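Local coordinates for protein phenylalanine hydroxylase (Colwellia psychrerythraea, PDB 2V27) that probably hydroxylates L-phenylalanine to L-tyrosine at an active-site iron, using tetrahydrobiopterin and molecular oxygen, at residues Ile166-Leu171 against Pro222-Leu227. Numbering follows the deposited sequence.
Sequences IEFGLL and PIYYML. With FE (Fe (III) ion), chain E.
Y224 meets L170 and F168 where the chain, having just left helix 152-167, turns into a strand, a worked example of how a metal ligand at the end of a helix is followed at once by a strand that pairs with a distant part of the chain. Followed outward, the tyrosine first sets CB 3.6 Å from L170 CD1. Its CG, anti to the carbonyl carbon (chi1 -70°), places the ring beside L170 CD1, which meets it obliquely, 3.7 Å from both CG and CD2. CD2, on the ring's edge, also meets F168 O at 3.4 Å, the oxygen lying near the ring plane, and CE2 comes to 4.0 Å from CD2 of the F168 ring, near that ring's plane. Y193 and A194 of helix 188-196 also touch the tyrosine. With an alanine in its place the CB contact to L170 would stay, but L170 CD1 would probably lose much of its packing and F168 CD2 its tyrosine neighbour, and a gap would open beside Y193 and A194.

Beyond the aromatic pair the strands run parallel, L170 facing M226 and L171 facing L227. L170 N gives a nearly straight bond (167°) to Y225 O at 3.3 Å, and L170 O takes the shorter bond from L227 N, 3.0 Å, while M226 CA adds a CA-H...O contact to the same oxygen. On the side of the sheet opposite L170, L171 CD2 rests 3.8 Å from L227 CB. One step before the direct bonds, a water donates to F168 O and accepts from Y225 N, bridging two backbone atoms 5.0 Å apart.

Immediately before F168, E167 grips the iron through both carboxylate oxygens, alongside H122, H127 and two waters. The contact thus joins apolar packing, backbone pairing and one bridging water right behind a bidentate ligand, consistent with the sheet restraining the backbone from which E167 reaches the metal.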
ATOM      1  N   ILE B 166      15.198 -13.290   3.848  1.00  5.68           N
ATOM      2  CA  ILE B 166      16.241 -12.409   3.328  1.00  7.01           C
ATOM      3  C   ILE B 166      15.799 -10.959   3.137  1.00  5.24           C
ATOM      4  O   ILE B 166      16.632 -10.046   3.356  1.00  7.21           O
ATOM      5  CB  ILE B 166      16.801 -13.047   2.023  1.00  8.07           C
ATOM      6  CG1 ILE B 166      17.594 -14.335   2.437  1.00 11.43           C
ATOM      7  CG2 ILE B 166      17.710 -12.044   1.213  1.00  5.18           C
ATOM      8  CD1 ILE B 166      18.017 -15.189   1.316  1.00 18.31           C
ATOM      9  N   GLU B 167      14.547 -10.724   2.676  1.00  5.95           N
ATOM     10  CA  GLU B 167      14.144  -9.333   2.466  1.00  6.87           C
ATOM     11  C   GLU B 167      13.585  -8.666   3.749  1.00  5.97           C
ATOM     12  O   GLU B 167      13.998  -7.533   4.080  1.00  6.60           O
ATOM     13  CB  GLU B 167      13.211  -9.161   1.245  1.00  8.04           C
ATOM     14  CG  GLU B 167      13.891  -9.654  -0.019  1.00 10.31           C
ATOM     15  CD  GLU B 167      15.044  -8.718  -0.479  1.00 11.37           C
ATOM     16  OE1 GLU B 167      15.775  -9.125  -1.408  1.00 13.60           O
ATOM     17  OE2 GLU B 167      15.213  -7.580   0.032  1.00 13.27           O
ATOM     18  N   PHE B 168      12.644  -9.314   4.439  1.00  7.04           N
ATOM     19  CA  PHE B 168      11.933  -8.673   5.566  1.00  6.46           C
ATOM     20  C   PHE B 168      12.021  -9.389   6.907  1.00  7.64           C
ATOM     21  O   PHE B 168      11.210  -9.167   7.802  1.00  8.49           O
ATOM     22  CB  PHE B 168      10.455  -8.378   5.151  1.00  6.36           C
ATOM     23  CG  PHE B 168      10.373  -7.218   4.200  1.00  9.33           C
ATOM     24  CD1 PHE B 168      10.539  -7.414   2.839  1.00 11.65           C
ATOM     25  CD2 PHE B 168      10.289  -5.911   4.692  1.00 11.19           C
ATOM     26  CE1 PHE B 168      10.603  -6.327   1.957  1.00 10.80           C
ATOM     27  CE2 PHE B 168      10.345  -4.824   3.821  1.00 11.09           C
ATOM     28  CZ  PHE B 168      10.500  -5.043   2.438  1.00  9.56           C
ATOM     29  N   GLY B 169      13.033 -10.236   7.054  1.00  7.54           N
ATOM     30  CA  GLY B 169      13.205 -10.972   8.307  1.00  7.67           C
ATOM     31  C   GLY B 169      13.538 -10.120   9.515  1.00  7.10           C
ATOM     32  O   GLY B 169      14.312  -9.172   9.429  1.00  7.78           O
ATOM     33  N   LEU B 170      12.921 -10.492  10.628  1.00  7.44           N
ATOM     34  CA  LEU B 170      13.215  -9.877  11.901  1.00  8.36           C
ATOM     35  C   LEU B 170      13.717 -10.920  12.887  1.00  9.92           C
ATOM     36  O   LEU B 170      13.543 -12.136  12.675  1.00  8.99           O
ATOM     37  CB  LEU B 170      11.948  -9.226  12.504  1.00  9.24           C
ATOM     38  CG  LEU B 170      11.238  -8.182  11.626  1.00  9.41           C
ATOM     39  CD1 LEU B 170      10.044  -7.586  12.417  1.00  9.10           C
ATOM     40  CD2 LEU B 170      12.205  -7.065  11.231  1.00 10.42           C
ATOM     41  N   LEU B 171      14.328 -10.429  13.963  1.00  9.66           N
ATOM     42  CA  LEU B 171      14.685 -11.322  15.102  1.00  9.17           C
ATOM     43  C   LEU B 171      13.973 -10.874  16.377  1.00 10.62           C
ATOM     44  O   LEU B 171      13.892  -9.666  16.661  1.00 12.04           O
ATOM     45  CB  LEU B 171      16.184 -11.335  15.405  1.00 10.21           C
ATOM     46  CG  LEU B 171      17.187 -11.548  14.270  1.00 10.07           C
ATOM     47  CD1 LEU B 171      18.588 -11.531  14.909  1.00 11.99           C
ATOM     48  CD2 LEU B 171      16.911 -12.870  13.632  1.00 12.23           C
ATOM     49  N   PRO B 222       1.837  -6.008   6.411  1.00  8.27           N
ATOM     50  CA  PRO B 222       0.985  -6.272   7.573  1.00  9.04           C
ATOM     51  C   PRO B 222       1.504  -7.360   8.498  1.00  8.93           C
ATOM     52  O   PRO B 222       1.103  -7.409   9.681  1.00  9.90           O
ATOM     53  CB  PRO B 222      -0.374  -6.666   6.959  1.00 10.66           C
ATOM     54  CG  PRO B 222      -0.072  -7.078   5.554  1.00 12.82           C
ATOM     55  CD  PRO B 222       1.250  -6.472   5.133  1.00  8.78           C
ATOM     56  N   ILE B 223       2.463  -8.160   8.019  1.00  8.03           N
ATOM     57  CA  ILE B 223       2.935  -9.324   8.769  1.00  7.40           C
ATOM     58  C   ILE B 223       4.457  -9.463   8.580  1.00  7.62           C
ATOM     59  O   ILE B 223       4.949  -9.373   7.456  1.00  8.04           O
ATOM     60  CB  ILE B 223       2.309 -10.629   8.225  1.00  8.21           C
ATOM     61  CG1 ILE B 223       0.809 -10.644   8.436  1.00 10.39           C
ATOM     62  CG2 ILE B 223       2.948 -11.836   8.914  1.00  9.39           C
ATOM     63  CD1 ILE B 223       0.114 -11.750   7.629  1.00  9.13           C
ATOM     64  N   TYR B 224       5.150  -9.707   9.700  1.00  7.14           N
ATOM     65  CA  TYR B 224       6.589 -10.079   9.689  1.00  6.77           C
ATOM     66  C   TYR B 224       6.747 -11.398  10.398  1.00  8.18           C
ATOM     67  O   TYR B 224       5.938 -11.734  11.327  1.00  9.22           O
ATOM     68  CB  TYR B 224       7.423  -9.033  10.460  1.00  6.78           C
ATOM     69  CG  TYR B 224       7.510  -7.699   9.753  1.00  5.80           C
ATOM     70  CD1 TYR B 224       6.428  -6.830   9.735  1.00  7.39           C
ATOM     71  CD2 TYR B 224       8.652  -7.337   9.003  1.00  9.55           C
ATOM     72  CE1 TYR B 224       6.472  -5.606   9.014  1.00  7.09           C
ATOM     73  CE2 TYR B 224       8.739  -6.099   8.336  1.00  8.18           C
ATOM     74  CZ  TYR B 224       7.620  -5.256   8.353  1.00  6.42           C
ATOM     75  OH  TYR B 224       7.573  -4.046   7.701  1.00  8.62           O
ATOM     76  N   TYR B 225       7.784 -12.143  10.012  1.00  8.71           N
ATOM     77  CA  TYR B 225       8.172 -13.368  10.747  1.00  7.74           C
ATOM     78  C   TYR B 225       9.516 -13.198  11.442  1.00  8.55           C
ATOM     79  O   TYR B 225      10.455 -12.631  10.910  1.00  7.94           O
ATOM     80  CB  TYR B 225       8.178 -14.595   9.846  1.00  8.99           C
ATOM     81  CG  TYR B 225       6.775 -14.943   9.441  1.00  8.79           C
ATOM     82  CD1 TYR B 225       6.256 -14.494   8.214  1.00  8.97           C
ATOM     83  CD2 TYR B 225       5.961 -15.733  10.273  1.00  9.43           C
ATOM     84  CE1 TYR B 225       4.927 -14.824   7.827  1.00  9.29           C
ATOM     85  CE2 TYR B 225       4.655 -16.076   9.906  1.00  9.09           C
ATOM     86  CZ  TYR B 225       4.119 -15.625   8.684  1.00 10.29           C
ATOM     87  OH  TYR B 225       2.806 -15.938   8.311  1.00 12.03           O
ATOM     88  N   MET B 226       9.577 -13.699  12.674  1.00  8.84           N
ATOM     89  CA  MET B 226      10.747 -13.529  13.519  1.00 10.24           C
ATOM     90  C   MET B 226      11.468 -14.837  13.823  1.00  9.71           C
ATOM     91  O   MET B 226      10.857 -15.776  14.353  1.00  9.88           O
ATOM     92  CB  MET B 226      10.336 -12.898  14.833  1.00  8.30           C
ATOM     93  CG  MET B 226       9.522 -11.588  14.676  1.00 11.19           C
ATOM     94  SD  MET B 226       9.166 -10.852  16.315  1.00 16.10           S
ATOM     95  CE  MET B 226       7.938 -11.992  16.915  1.00 19.00           C
ATOM     96  N   LEU B 227      12.765 -14.880  13.521  1.00  9.83           N
ATOM     97  CA  LEU B 227      13.654 -15.893  14.104  1.00 10.02           C
ATOM     98  C   LEU B 227      14.088 -15.408  15.488  1.00 10.17           C
ATOM     99  O   LEU B 227      13.741 -14.316  15.896  1.00 12.43           O
ATOM    100  CB  LEU B 227      14.901 -16.087  13.211  1.00 10.04           C
ATOM    101  CG  LEU B 227      14.684 -16.354  11.706  1.00  8.99           C
ATOM    102  CD1 LEU B 227      16.079 -16.322  11.001  1.00 11.03           C
ATOM    103  CD2 LEU B 227      13.997 -17.669  11.438  1.00 10.56           C
TER
HETATM  104 FE    FE E3008      16.926  -7.358  -1.466  1.00 10.69          FE
HETATM  105  O   HOH W   1       9.344 -11.323   7.780  1.00  8.21           O
HETATM  106  O   HOH W   2      15.447  -6.912  -3.110  1.00 21.08           O
HETATM  107  O   HOH W   3      18.019  -7.936  -3.156  1.00 13.87           O